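Local coordinates for alternansucrase (Leuconostoc mesenteroides, PDB 6HVG), which belongs to glycoside hydrolase family 70, with a circularly permuted (beta/alpha)8-barrel catalytic domain, and carries choline-binding-type cell wall repeats, at residues N614-R619 against M1150-D1155; R619-D624 against D1155-Q1160; L658-G663 against L677-T682; E1047-F1052 against E1083-Y1088; G1109-D1114 against Q1160-P1165. All blocks are in the same frame, centred on the assembly; numbering follows the deposited sequence.

In the fold
Strand 617-620 opens both contact 1 and contact 2, and strand 1151-1156 closes them some 530 residues later, joining neighbouring strands of the parallel barrel and then the turns that follow. The two cross, sharing Arg619 and Asp1155. Contact 3 nests inside this long loop: 658-663 meets 677-682 after a short helical excursion, between the two end strands of the barrel order. Contact 4 follows in series and is nested too, pairing the ends of strands 1045-1047 and 1081-1083. Contact 5 opens inside the long loop at 1109-1114 but closes beyond it at 1160-1165, so it crosses contacts 1 and 2 and ties a barrel loop to a strand of the antiparallel sheet.

Contact 1: N614-R619 against M1150-D1155; sequences NFDGIR and MQAIAD
Phe615 lays one ring face over the methyl of Ala1154, whose CB is 3.7 Å from the ring centroid and 18° off the normal, a tightly packed CH-pi contact. The carbonyl end of Ala1152 sits at the ring edge. Gly617, Ile618 and Arg619 pair in parallel with Ile1153, Ala1154 and Asp1155, neighbouring strands of the (beta/alpha)8 barrel. Ala1154 N donates to Gly617 O at 3.0 Å and Arg619 N to Ala1154 O at 2.9 Å. An extended Arg619 runs beside Asp1155 and forms a salt bridge, NH1 meeting the syn lone pair of Asp1155 OD1 at 2.7 Å, slightly tilted from the guanidinium plane. The side toward solvent is the start of the strands, where Asp616 and Gln1151 are partly exposed, yet Asp616 still clasps Ala1152 twice: its N donates to Ala1152 O at 2.8 Å, while the anti lone pair of Asp616 OD2 receives Ala1152 N at 2.7 Å. His1146 NE2 bonds the same oxygen. The Gln1151 amide turns to Asn652 and Leu655.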
# COMPACT_ATOMS: atom_id res chain seq x y z
N ASN A 614 25.90 25.03 -4.00
CA ASN A 614 24.53 25.22 -3.50
C ASN A 614 23.47 24.68 -4.45
O ASN A 614 23.58 24.83 -5.65
CB ASN A 614 24.24 26.70 -3.28
CG ASN A 614 24.96 27.27 -2.07
OD1 ASN A 614 25.47 26.54 -1.23
ND2 ASN A 614 24.99 28.58 -1.98
N PHE A 615 22.42 24.06 -3.92
CA PHE A 615 21.31 23.57 -4.75
C PHE A 615 20.62 24.78 -5.39
O PHE A 615 20.58 25.85 -4.80
CB PHE A 615 20.30 22.76 -3.91
CG PHE A 615 20.75 21.35 -3.57
CD1 PHE A 615 20.69 20.33 -4.52
CD2 PHE A 615 21.16 21.03 -2.29
CE1 PHE A 615 21.07 19.04 -4.21
CE2 PHE A 615 21.54 19.75 -1.97
CZ PHE A 615 21.49 18.75 -2.93
N ASP A 616 20.06 24.59 -6.58
CA ASP A 616 19.43 25.71 -7.33
C ASP A 616 17.92 25.68 -7.31
O ASP A 616 17.29 26.72 -7.39
CB ASP A 616 19.87 25.70 -8.79
CG ASP A 616 21.38 25.68 -8.94
OD1 ASP A 616 22.03 26.74 -8.81
OD2 ASP A 616 21.90 24.57 -9.14
N GLY A 617 17.35 24.48 -7.30
CA GLY A 617 15.91 24.32 -7.29
C GLY A 617 15.51 23.18 -6.39
O GLY A 617 16.37 22.52 -5.83
N ILE A 618 14.22 22.92 -6.28
CA ILE A 618 13.73 21.82 -5.44
C ILE A 618 12.70 20.95 -6.15
O ILE A 618 12.05 21.38 -7.08
CB ILE A 618 13.09 22.35 -4.15
CG1 ILE A 618 11.93 23.28 -4.49
CG2 ILE A 618 14.12 23.08 -3.28
CD1 ILE A 618 11.07 23.68 -3.30
N ARG A 619 12.57 19.73 -5.66
CA ARG A 619 11.42 18.89 -5.92
C ARG A 619 10.65 18.79 -4.61
O ARG A 619 11.24 18.53 -3.56
CB ARG A 619 11.89 17.52 -6.34
CG ARG A 619 10.80 16.45 -6.41
CD ARG A 619 11.41 15.07 -6.64
NE ARG A 619 10.43 13.98 -6.66
CZ ARG A 619 9.89 13.40 -5.59
NH1 ARG A 619 10.23 13.78 -4.38
NH2 ARG A 619 8.99 12.43 -5.75
N MET A 1150 24.90 23.15 -15.46
CA MET A 1150 23.69 22.45 -15.03
C MET A 1150 23.33 22.85 -13.61
O MET A 1150 24.20 23.14 -12.80
CB MET A 1150 23.90 20.95 -15.05
CG MET A 1150 23.93 20.36 -16.44
SD MET A 1150 24.19 18.58 -16.43
CE MET A 1150 25.96 18.53 -16.21
N GLN A 1151 22.03 22.86 -13.33
CA GLN A 1151 21.52 23.11 -12.00
C GLN A 1151 21.41 21.84 -11.18
O GLN A 1151 21.37 20.75 -11.72
CB GLN A 1151 20.14 23.74 -12.09
CG GLN A 1151 20.06 25.12 -12.70
CD GLN A 1151 18.63 25.58 -12.82
OE1 GLN A 1151 17.77 25.24 -11.99
NE2 GLN A 1151 18.35 26.37 -13.84
N ALA A 1152 21.35 21.98 -9.86
CA ALA A 1152 21.17 20.84 -8.96
C ALA A 1152 19.87 20.98 -8.19
O ALA A 1152 19.60 22.02 -7.53
CB ALA A 1152 22.35 20.72 -8.00
N ILE A 1153 19.05 19.94 -8.26
CA ILE A 1153 17.76 19.93 -7.57
C ILE A 1153 17.84 19.17 -6.26
O ILE A 1153 18.30 18.03 -6.21
CB ILE A 1153 16.65 19.31 -8.45
CG1 ILE A 1153 16.20 20.31 -9.51
CG2 ILE A 1153 15.44 18.95 -7.63
CD1 ILE A 1153 15.47 19.65 -10.65
N ALA A 1154 17.38 19.82 -5.20
CA ALA A 1154 17.28 19.22 -3.88
C ALA A 1154 15.92 18.58 -3.70
O ALA A 1154 14.92 19.21 -3.99
CB ALA A 1154 17.47 20.30 -2.82
N ASP A 1155 15.88 17.35 -3.21
CA ASP A 1155 14.60 16.70 -2.89
C ASP A 1155 14.13 17.20 -1.52
O ASP A 1155 14.72 16.87 -0.50
CB ASP A 1155 14.72 15.17 -2.90
CG ASP A 1155 13.50 14.49 -3.53
OD1 ASP A 1155 12.38 14.97 -3.34
OD2 ASP A 1155 13.65 13.47 -4.22

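Contact 2: R619-D624 against D1155-Q1160; sequences RVDAVD and DWVPDQ. With CA (calcium ion), chain C.
Backbone bonds carry Arg619 and Val620 alongside Asp1155 and Trp1156: Trp1156 N donates to Arg619 O at 2.8 Å, and Asp621 N to Trp1156 O at 2.9 Å. Among the charged groups, the guanidinium already bound to Asp1155 also reaches Asp621. Its NH1 meets the anti lone pair of Asp621 OD1 at 3.2 Å, in the guanidinium plane and nearly straight (169°), so one nitrogen joins two carboxylates in a salt-bridge network. Asp621 has CG anti to its own N (chi1 177°), which carries its carboxylate beyond the strand end, where OD2 lies 3.6 Å from Val1157 CG1. Apolar contact falls on the other side of the sheet. Val620 and Trp1156 run side by side, with Val620 CG2 in plane at the indole edge, 4.0 Å from CE3. Water then takes over as the two segments separate: one molecule donates to Asp621 O and OD2 and accepts from Asp1159 N. Asp1159 OD1 finally binds the calcium ion at 2.2 Å, with Asp581, the backbone O of Glu575 and Asn625, and a water that also donates to Asp1159 O. The whole is a barrel-strand pair whose C-terminal ends run out into a calcium site.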
# COMPACT_ATOMS: atom_id res chain seq x y z
N ARG A 619 12.57 19.73 -5.66
CA ARG A 619 11.42 18.89 -5.92
C ARG A 619 10.65 18.79 -4.61
O ARG A 619 11.24 18.53 -3.56
CB ARG A 619 11.89 17.52 -6.34
CG ARG A 619 10.80 16.45 -6.41
CD ARG A 619 11.41 15.07 -6.64
NE ARG A 619 10.43 13.98 -6.66
CZ ARG A 619 9.89 13.40 -5.59
NH1 ARG A 619 10.23 13.78 -4.38
NH2 ARG A 619 8.99 12.43 -5.75
N VAL A 620 9.34 19.01 -4.66
CA VAL A 620 8.50 18.90 -3.48
C VAL A 620 7.92 17.50 -3.46
O VAL A 620 7.06 17.17 -4.28
CB VAL A 620 7.38 19.97 -3.47
CG1 VAL A 620 6.61 19.95 -2.16
CG2 VAL A 620 7.96 21.36 -3.70
N ASP A 621 8.41 16.69 -2.53
CA ASP A 621 7.96 15.30 -2.36
C ASP A 621 6.57 15.28 -1.71
O ASP A 621 6.31 16.02 -0.77
CB ASP A 621 8.96 14.55 -1.48
CG ASP A 621 8.55 13.10 -1.18
OD1 ASP A 621 8.63 12.23 -2.09
OD2 ASP A 621 8.18 12.84 0.01
N ALA A 622 5.68 14.44 -2.23
CA ALA A 622 4.43 14.06 -1.57
C ALA A 622 3.51 15.24 -1.34
O ALA A 622 3.03 15.46 -0.24
CB ALA A 622 4.74 13.37 -0.24
N VAL A 623 3.29 16.01 -2.40
CA VAL A 623 2.51 17.24 -2.31
C VAL A 623 1.11 17.03 -1.74
O VAL A 623 0.64 17.80 -0.91
CB VAL A 623 2.40 17.89 -3.71
CG1 VAL A 623 1.40 19.04 -3.75
CG2 VAL A 623 3.77 18.40 -4.15
N ASP A 624 0.44 15.97 -2.19
CA ASP A 624 -0.92 15.71 -1.78
C ASP A 624 -1.05 15.14 -0.37
O ASP A 624 -2.16 15.02 0.16
CB ASP A 624 -1.58 14.80 -2.81
CG ASP A 624 -1.76 15.49 -4.18
OD1 ASP A 624 -1.74 16.75 -4.24
OD2 ASP A 624 -1.94 14.77 -5.20
N ASP A 1155 15.88 17.35 -3.21
CA ASP A 1155 14.60 16.70 -2.89
C ASP A 1155 14.13 17.20 -1.52
O ASP A 1155 14.72 16.87 -0.50
CB ASP A 1155 14.72 15.17 -2.90
CG ASP A 1155 13.50 14.49 -3.53
OD1 ASP A 1155 12.38 14.97 -3.34
OD2 ASP A 1155 13.65 13.47 -4.22
N TRP A 1156 13.08 18.01 -1.51
CA TRP A 1156 12.51 18.56 -0.28
C TRP A 1156 11.40 17.62 0.21
O TRP A 1156 10.36 17.45 -0.46
CB TRP A 1156 11.94 19.95 -0.58
CG TRP A 1156 11.67 20.83 0.57
CD1 TRP A 1156 12.46 21.04 1.65
CD2 TRP A 1156 10.53 21.70 0.73
NE1 TRP A 1156 11.89 21.98 2.49
CE2 TRP A 1156 10.71 22.40 1.94
CE3 TRP A 1156 9.39 21.97 -0.03
CZ2 TRP A 1156 9.79 23.35 2.40
CZ3 TRP A 1156 8.47 22.93 0.43
CH2 TRP A 1156 8.68 23.59 1.63
N VAL A 1157 11.62 17.02 1.38
CA VAL A 1157 10.79 15.93 1.89
C VAL A 1157 10.16 16.29 3.23
O VAL A 1157 10.53 15.75 4.24
CB VAL A 1157 11.63 14.64 2.01
CG1 VAL A 1157 10.77 13.47 2.45
CG2 VAL A 1157 12.27 14.33 0.67
N PRO A 1158 9.18 17.18 3.23
CA PRO A 1158 8.58 17.65 4.47
C PRO A 1158 7.52 16.77 5.13
O PRO A 1158 7.15 17.04 6.28
CB PRO A 1158 7.95 18.98 4.05
CG PRO A 1158 7.57 18.77 2.64
CD PRO A 1158 8.65 17.92 2.07
N ASP A 1159 7.01 15.73 4.45
CA ASP A 1159 5.89 14.95 4.97
C ASP A 1159 6.22 14.11 6.21
O ASP A 1159 5.39 13.99 7.11
CB ASP A 1159 5.29 14.04 3.91
CG ASP A 1159 4.12 13.21 4.43
OD1 ASP A 1159 3.08 13.77 4.82
OD2 ASP A 1159 4.25 11.97 4.50
N GLN A 1160 7.40 13.50 6.28
CA GLN A 1160 7.68 12.57 7.38
C GLN A 1160 9.14 12.46 7.78
O GLN A 1160 10.04 12.96 7.11
CB GLN A 1160 7.11 11.16 7.08
CG GLN A 1160 7.90 10.30 6.12
CD GLN A 1160 7.83 10.76 4.67
OE1 GLN A 1160 6.74 11.09 4.18
NE2 GLN A 1160 8.97 10.76 3.97
CA CA C . 1.27 14.14 5.99
O HOH W 1 7.37 15.21 1.53
O HOH W 2 2.95 15.67 6.68

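Contact 3: L658-G663 against L677-T682; sequences LEDWNG and LTMDYT
The eight-stranded parallel barrel closes between strand 657-658 and the weakly bonded strand 678-679, and here Leu658 N donates to Leu677 O at 2.9 Å while Asp660 reaches across to Thr678 and Met679. Asp660 CG sits between its own N and carbonyl carbon (chi1 65°), a setting that swings the carboxylate over to segment 677-682. The syn lone pair of its OD1 receives Met679 N at 3.0 Å and 166°. Asp660 OD2 lies 2.6 Å from Thr678 OG1. The Met679 side chain, bent at its last torsion, crosses Trp661. Its CE stands over one face of the six-membered ring, 3.7 Å from the centroid, and SD follows at 4.1 Å, a Met-aromatic contact. The same indole directs an edge at the face of Tyr681: CZ3 is 3.8 Å from Tyr681 CD1 and the planes stand at 81°, an offset edge-to-face pair. At another part of its edge, Trp661 NE1 donates to Glu659 OE2 at 2.8 Å; Glu659 OE1 in turn accepts from Ala622 N. Engagement of one face and two edge positions would restrict rotation of the indole, and the carboxylate of Asp660 supplies polar contacts that the sparse strand pairing here lacks.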
# COMPACT_ATOMS: atom_id res chain seq x y z
N LEU A 658 7.16 19.69 -8.80
CA LEU A 658 6.25 19.15 -7.79
C LEU A 658 5.94 17.70 -8.11
O LEU A 658 5.67 17.36 -9.26
CB LEU A 658 4.92 19.89 -7.82
CG LEU A 658 4.89 21.36 -7.48
CD1 LEU A 658 3.55 21.95 -7.85
CD2 LEU A 658 5.23 21.57 -6.00
N GLU A 659 5.94 16.84 -7.09
CA GLU A 659 5.30 15.52 -7.15
C GLU A 659 3.84 15.72 -6.74
O GLU A 659 3.53 15.64 -5.56
CB GLU A 659 5.97 14.54 -6.20
CG GLU A 659 5.61 13.07 -6.42
CD GLU A 659 5.65 12.19 -5.15
OE1 GLU A 659 6.15 12.62 -4.09
OE2 GLU A 659 5.17 11.04 -5.20
N ASP A 660 2.98 16.02 -7.73
CA ASP A 660 1.58 16.37 -7.49
C ASP A 660 0.64 15.48 -8.31
O ASP A 660 0.28 15.82 -9.42
CB ASP A 660 1.36 17.85 -7.80
CG ASP A 660 1.56 18.19 -9.28
OD1 ASP A 660 2.42 17.55 -9.96
OD2 ASP A 660 0.86 19.13 -9.77
N TRP A 661 0.24 14.35 -7.73
CA TRP A 661 -0.44 13.31 -8.48
C TRP A 661 -1.91 13.59 -8.79
O TRP A 661 -2.41 13.10 -9.80
CB TRP A 661 -0.33 11.97 -7.75
CG TRP A 661 1.02 11.40 -7.68
CD1 TRP A 661 1.83 11.35 -6.60
CD2 TRP A 661 1.74 10.76 -8.74
NE1 TRP A 661 3.02 10.72 -6.90
CE2 TRP A 661 2.99 10.34 -8.22
CE3 TRP A 661 1.45 10.49 -10.08
CZ2 TRP A 661 3.94 9.69 -8.98
CZ3 TRP A 661 2.40 9.83 -10.83
CH2 TRP A 661 3.62 9.44 -10.29
N ASN A 662 -2.60 14.39 -7.97
CA ASN A 662 -4.04 14.60 -8.19
C ASN A 662 -4.29 15.26 -9.53
O ASN A 662 -3.61 16.19 -9.91
CB ASN A 662 -4.66 15.47 -7.09
CG ASN A 662 -6.19 15.45 -7.14
OD1 ASN A 662 -6.80 16.08 -8.00
ND2 ASN A 662 -6.79 14.75 -6.21
N GLY A 663 -5.31 14.77 -10.23
CA GLY A 663 -5.64 15.22 -11.56
C GLY A 663 -6.09 16.67 -11.62
O GLY A 663 -6.13 17.23 -12.71
N LEU A 677 6.94 23.70 -11.08
CA LEU A 677 6.29 23.06 -12.22
C LEU A 677 5.45 21.87 -11.81
O LEU A 677 5.93 20.98 -11.12
CB LEU A 677 7.32 22.61 -13.25
CG LEU A 677 8.13 23.71 -13.92
CD1 LEU A 677 9.16 23.04 -14.81
CD2 LEU A 677 7.25 24.67 -14.70
N THR A 678 4.19 21.84 -12.24
CA THR A 678 3.37 20.63 -12.11
C THR A 678 3.88 19.51 -13.00
O THR A 678 4.45 19.77 -14.05
CB THR A 678 1.89 20.87 -12.48
OG1 THR A 678 1.16 19.66 -12.27
CG2 THR A 678 1.75 21.30 -13.94
N MET A 679 3.65 18.28 -12.58
CA MET A 679 3.82 17.15 -13.48
C MET A 679 2.64 17.14 -14.43
O MET A 679 1.60 17.78 -14.18
CB MET A 679 3.87 15.83 -12.72
CG MET A 679 2.52 15.15 -12.51
SD MET A 679 2.47 13.81 -11.33
CE MET A 679 3.97 12.93 -11.56
N ASP A 680 2.79 16.38 -15.52
CA ASP A 680 1.72 16.20 -16.49
C ASP A 680 1.45 14.71 -16.62
O ASP A 680 1.93 14.05 -17.53
CB ASP A 680 2.11 16.81 -17.83
CG ASP A 680 1.03 16.66 -18.89
OD1 ASP A 680 -0.11 16.28 -18.53
OD2 ASP A 680 1.32 16.92 -20.08
N TYR A 681 0.67 14.19 -15.67
CA TYR A 681 0.35 12.77 -15.65
C TYR A 681 -0.52 12.36 -16.85
O TYR A 681 -0.52 11.20 -17.22
CB TYR A 681 -0.34 12.38 -14.33
CG TYR A 681 -0.44 10.88 -14.16
CD1 TYR A 681 0.70 10.09 -14.21
CD2 TYR A 681 -1.68 10.25 -13.99
CE1 TYR A 681 0.63 8.71 -14.07
CE2 TYR A 681 -1.76 8.86 -13.88
CZ TYR A 681 -0.60 8.10 -13.92
OH TYR A 681 -0.64 6.73 -13.79
N THR A 682 -1.23 13.31 -17.46
CA THR A 682 -2.11 12.97 -18.58
C THR A 682 -1.31 12.35 -19.72
O THR A 682 -1.76 11.36 -20.32
CB THR A 682 -2.90 14.19 -19.10
OG1 THR A 682 -2.01 15.17 -19.63
CG2 THR A 682 -3.75 14.84 -18.00

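Contact 4: E1047-F1052 against E1083-Y1088; sequences EGFSNF and ELAPQY
One face of the Phe1049 ring carries the methyl of Ala1085, with CB 3.6 Å from the centroid and 21° off the normal; at the edge lie Asn1051 OD1, in plane, and Glu1083 OE2, 4.1 Å from Phe1049 CE1. Phe1049 CG lies between the backbone N and the carbonyl carbon (chi1 70°), turning the ring onto Ala1085. The ring of His752 also meets Phe1049. Segments 1047-1052 and 1083-1088 leave the adjacent parallel barrel strands 1045-1047 and 1081-1083, where Glu1047 and Glu1083 form the last bridge. Their side chains lie side by side, the two OE2 atoms 4.0 Å from each other. Outside partners probably ease this closeness: Arg823 makes a salt bridge with Glu1083 OE1, and His752 ND1 is hydrogen-bonded to Glu1047 OE2. The strand pairing finishes with Gly1048 N donating to Glu1083 O at 3.0 Å and 176°. A water fills in for the next direct bond, accepting from Ala1085 N at 3.0 Å and donating to Gly1048 O at 3.2 Å.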
# COMPACT_ATOMS: atom_id res chain seq x y z
N GLU A 1047 16.56 12.90 -13.87
CA GLU A 1047 16.34 12.31 -12.57
C GLU A 1047 17.37 11.23 -12.44
O GLU A 1047 17.21 10.15 -13.02
CB GLU A 1047 14.96 11.73 -12.54
CG GLU A 1047 14.56 11.18 -11.19
CD GLU A 1047 13.28 10.38 -11.29
OE1 GLU A 1047 13.02 9.83 -12.37
OE2 GLU A 1047 12.52 10.32 -10.31
N GLY A 1048 18.44 11.51 -11.71
CA GLY A 1048 19.68 10.71 -11.80
C GLY A 1048 19.97 9.77 -10.64
O GLY A 1048 21.01 9.88 -10.03
N PHE A 1049 19.04 8.90 -10.30
CA PHE A 1049 19.24 7.93 -9.28
C PHE A 1049 18.13 6.95 -9.43
O PHE A 1049 17.13 7.21 -10.08
CB PHE A 1049 19.19 8.56 -7.89
CG PHE A 1049 17.83 9.02 -7.48
CD1 PHE A 1049 17.33 10.23 -7.92
CD2 PHE A 1049 17.05 8.24 -6.62
CE1 PHE A 1049 16.07 10.65 -7.55
CE2 PHE A 1049 15.82 8.67 -6.22
CZ PHE A 1049 15.32 9.88 -6.69
N SER A 1050 18.32 5.80 -8.81
CA SER A 1050 17.30 4.76 -8.72
C SER A 1050 17.24 4.31 -7.28
O SER A 1050 18.28 4.22 -6.61
CB SER A 1050 17.71 3.61 -9.60
OG SER A 1050 17.10 2.41 -9.19
N ASN A 1051 16.04 4.06 -6.77
CA ASN A 1051 15.89 3.57 -5.40
C ASN A 1051 16.51 2.21 -5.13
O ASN A 1051 16.73 1.86 -3.97
CB ASN A 1051 14.43 3.49 -4.99
CG ASN A 1051 13.88 4.83 -4.60
OD1 ASN A 1051 14.58 5.66 -4.01
ND2 ASN A 1051 12.60 5.05 -4.88
N PHE A 1052 16.83 1.47 -6.19
CA PHE A 1052 17.31 0.12 -6.05
C PHE A 1052 18.78 -0.09 -6.35
O PHE A 1052 19.23 -1.21 -6.49
CB PHE A 1052 16.40 -0.76 -6.86
CG PHE A 1052 14.96 -0.63 -6.44
CD1 PHE A 1052 14.19 0.40 -6.91
CD2 PHE A 1052 14.42 -1.49 -5.51
CE1 PHE A 1052 12.89 0.54 -6.48
CE2 PHE A 1052 13.11 -1.38 -5.11
CZ PHE A 1052 12.34 -0.35 -5.59
N GLU A 1083 18.45 16.32 -11.22
CA GLU A 1083 17.68 15.98 -10.04
C GLU A 1083 18.42 14.89 -9.32
O GLU A 1083 18.47 13.75 -9.79
CB GLU A 1083 16.26 15.54 -10.40
CG GLU A 1083 15.32 15.46 -9.21
CD GLU A 1083 14.08 14.64 -9.49
OE1 GLU A 1083 13.47 14.81 -10.57
OE2 GLU A 1083 13.71 13.79 -8.63
N LEU A 1084 19.04 15.26 -8.20
CA LEU A 1084 19.79 14.32 -7.35
C LEU A 1084 18.85 13.66 -6.36
O LEU A 1084 17.88 14.27 -5.92
CB LEU A 1084 20.87 15.07 -6.56
CG LEU A 1084 22.04 15.63 -7.37
CD1 LEU A 1084 22.48 16.96 -6.83
CD2 LEU A 1084 23.22 14.68 -7.39
N ALA A 1085 19.17 12.44 -5.98
CA ALA A 1085 18.44 11.74 -4.93
C ALA A 1085 18.42 12.57 -3.65
O ALA A 1085 19.24 13.49 -3.49
CB ALA A 1085 19.07 10.40 -4.66
N PRO A 1086 17.47 12.28 -2.74
CA PRO A 1086 17.47 12.92 -1.43
C PRO A 1086 18.69 12.50 -0.65
O PRO A 1086 18.96 11.30 -0.51
CB PRO A 1086 16.21 12.38 -0.77
CG PRO A 1086 15.94 11.09 -1.48
CD PRO A 1086 16.32 11.38 -2.89
N GLN A 1087 19.44 13.49 -0.15
CA GLN A 1087 20.78 13.24 0.39
C GLN A 1087 20.81 13.00 1.89
O GLN A 1087 21.90 12.97 2.50
CB GLN A 1087 21.68 14.42 0.07
CG GLN A 1087 21.85 14.65 -1.42
CD GLN A 1087 22.55 13.51 -2.08
OE1 GLN A 1087 23.63 13.12 -1.65
NE2 GLN A 1087 21.96 12.97 -3.14
N TYR A 1088 19.65 12.76 2.49
CA TYR A 1088 19.52 12.74 3.95
C TYR A 1088 19.94 11.38 4.47
O TYR A 1088 19.77 10.38 3.79
CB TYR A 1088 18.10 13.10 4.32
CG TYR A 1088 17.62 14.25 3.47
CD1 TYR A 1088 18.13 15.53 3.65
CD2 TYR A 1088 16.71 14.06 2.43
CE1 TYR A 1088 17.73 16.57 2.86
CE2 TYR A 1088 16.30 15.11 1.64
CZ TYR A 1088 16.82 16.37 1.86
OH TYR A 1088 16.46 17.43 1.08
O HOH W 3 21.61 11.56 -7.39

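Contact 5: G1109-D1114 against Q1160-P1165; sequences GYAFTD and QIYALP
Ala1111 sets its methyl squarely over the centre of the Tyr1162 ring: CB is 3.3 Å from the centroid and 12° off the normal, a CH-pi contact. Tyr1162 has CG anti to its carbonyl carbon (chi1 -75°), which brings the ring face against the Ala1111 methyl. Next along, Phe1112 and Ile1161 cross at about a right angle, CD1 of the former 4.2 Å from CG1 of the latter. Phe1112 starts off away from segment 1160-1165, yet its ring returns to put CZ 3.5 Å from Gln1160 O. Thr1113 CG2 lies 3.4 Å from Tyr1162 O and 3.2 Å from Ala1163 O. Between these side chains Tyr1162 N donates to Phe1112 O at 2.8 Å and 170°, the one direct hydrogen bond between the segments. A water adds a second link, donating to Tyr1110 O and Gln1160 O; it stands over one face of Phe1112 and in plane at the edge of Tyr1162. The contact thus joins a barrel loop, whose Tyr1110 OH reaches weakly to Asp1155, to an outermost strand of the antiparallel sheet next to 580-582. Much of the fit is methyl and ring carbon set against ring faces and backbone carbonyls, with water satisfying two of those carbonyls.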
# COMPACT_ATOMS: atom_id res chain seq x y z
N GLY A 1109 17.37 7.33 0.94
CA GLY A 1109 17.38 8.74 1.39
C GLY A 1109 16.02 9.33 1.64
O GLY A 1109 15.92 10.38 2.26
N TYR A 1110 14.96 8.67 1.14
CA TYR A 1110 13.59 9.10 1.43
C TYR A 1110 13.16 8.83 2.86
O TYR A 1110 12.22 9.45 3.34
CB TYR A 1110 12.59 8.49 0.46
CG TYR A 1110 12.59 9.19 -0.87
CD1 TYR A 1110 12.08 10.48 -1.00
CD2 TYR A 1110 13.14 8.60 -1.99
CE1 TYR A 1110 12.10 11.15 -2.21
CE2 TYR A 1110 13.17 9.26 -3.20
CZ TYR A 1110 12.65 10.53 -3.31
OH TYR A 1110 12.70 11.17 -4.52
N ALA A 1111 13.84 7.91 3.55
CA ALA A 1111 13.56 7.62 4.96
C ALA A 1111 14.78 8.00 5.78
O ALA A 1111 15.82 7.39 5.66
CB ALA A 1111 13.23 6.14 5.14
N PHE A 1112 14.61 8.99 6.64
CA PHE A 1112 15.72 9.55 7.37
C PHE A 1112 15.37 9.88 8.81
O PHE A 1112 14.23 10.15 9.13
CB PHE A 1112 16.22 10.82 6.68
CG PHE A 1112 15.12 11.75 6.24
CD1 PHE A 1112 14.58 12.67 7.13
CD2 PHE A 1112 14.65 11.70 4.93
CE1 PHE A 1112 13.56 13.50 6.74
CE2 PHE A 1112 13.63 12.55 4.53
CZ PHE A 1112 13.09 13.45 5.44
N THR A 1113 16.39 9.87 9.66
CA THR A 1113 16.28 10.29 11.06
C THR A 1113 16.62 11.77 11.25
O THR A 1113 15.96 12.46 12.01
CB THR A 1113 17.27 9.48 11.93
OG1 THR A 1113 18.55 9.47 11.28
CG2 THR A 1113 16.74 8.05 12.13
N ASP A 1114 17.64 12.24 10.54
CA ASP A 1114 18.16 13.60 10.67
C ASP A 1114 18.05 14.33 9.34
O ASP A 1114 18.68 13.95 8.35
CB ASP A 1114 19.62 13.53 11.11
CG ASP A 1114 20.16 14.86 11.60
OD1 ASP A 1114 19.56 15.91 11.34
OD2 ASP A 1114 21.19 14.84 12.30
N GLN A 1160 7.40 13.50 6.28
CA GLN A 1160 7.68 12.57 7.38
C GLN A 1160 9.14 12.46 7.78
O GLN A 1160 10.04 12.96 7.11
CB GLN A 1160 7.11 11.16 7.08
CG GLN A 1160 7.90 10.30 6.12
CD GLN A 1160 7.83 10.76 4.67
OE1 GLN A 1160 6.74 11.09 4.18
NE2 GLN A 1160 8.97 10.76 3.97
N ILE A 1161 9.36 11.75 8.89
CA ILE A 1161 10.68 11.47 9.41
C ILE A 1161 10.61 10.10 10.10
O ILE A 1161 9.56 9.75 10.63
CB ILE A 1161 11.12 12.61 10.35
CG1 ILE A 1161 12.59 12.46 10.77
CG2 ILE A 1161 10.21 12.71 11.56
CD1 ILE A 1161 13.13 13.71 11.44
N TYR A 1162 11.69 9.32 10.06
CA TYR A 1162 11.68 7.95 10.57
C TYR A 1162 12.47 7.76 11.85
O TYR A 1162 13.33 8.55 12.18
CB TYR A 1162 12.28 6.99 9.55
CG TYR A 1162 11.43 6.63 8.35
CD1 TYR A 1162 11.07 7.58 7.40
CD2 TYR A 1162 11.05 5.30 8.12
CE1 TYR A 1162 10.36 7.22 6.27
CE2 TYR A 1162 10.32 4.95 7.00
CZ TYR A 1162 9.98 5.90 6.07
OH TYR A 1162 9.30 5.52 4.94
N ALA A 1163 12.19 6.66 12.55
CA ALA A 1163 13.05 6.14 13.61
C ALA A 1163 13.58 7.20 14.58
O ALA A 1163 14.80 7.44 14.65
CB ALA A 1163 14.19 5.37 12.99
N LEU A 1164 12.66 7.82 15.32
CA LEU A 1164 13.00 8.76 16.38
C LEU A 1164 13.21 7.97 17.68
O LEU A 1164 12.37 7.17 18.04
CB LEU A 1164 11.87 9.77 16.54
CG LEU A 1164 11.56 10.55 15.25
CD1 LEU A 1164 10.15 11.11 15.26
CD2 LEU A 1164 12.54 11.68 15.01
N PRO A 1165 14.35 8.18 18.38
CA PRO A 1165 14.73 7.26 19.46
C PRO A 1165 14.03 7.44 20.82
O PRO A 1165 14.12 6.56 21.66
CB PRO A 1165 16.22 7.54 19.63
CG PRO A 1165 16.37 8.98 19.26
CD PRO A 1165 15.40 9.18 18.12
O HOH W 4 11.53 10.66 5.76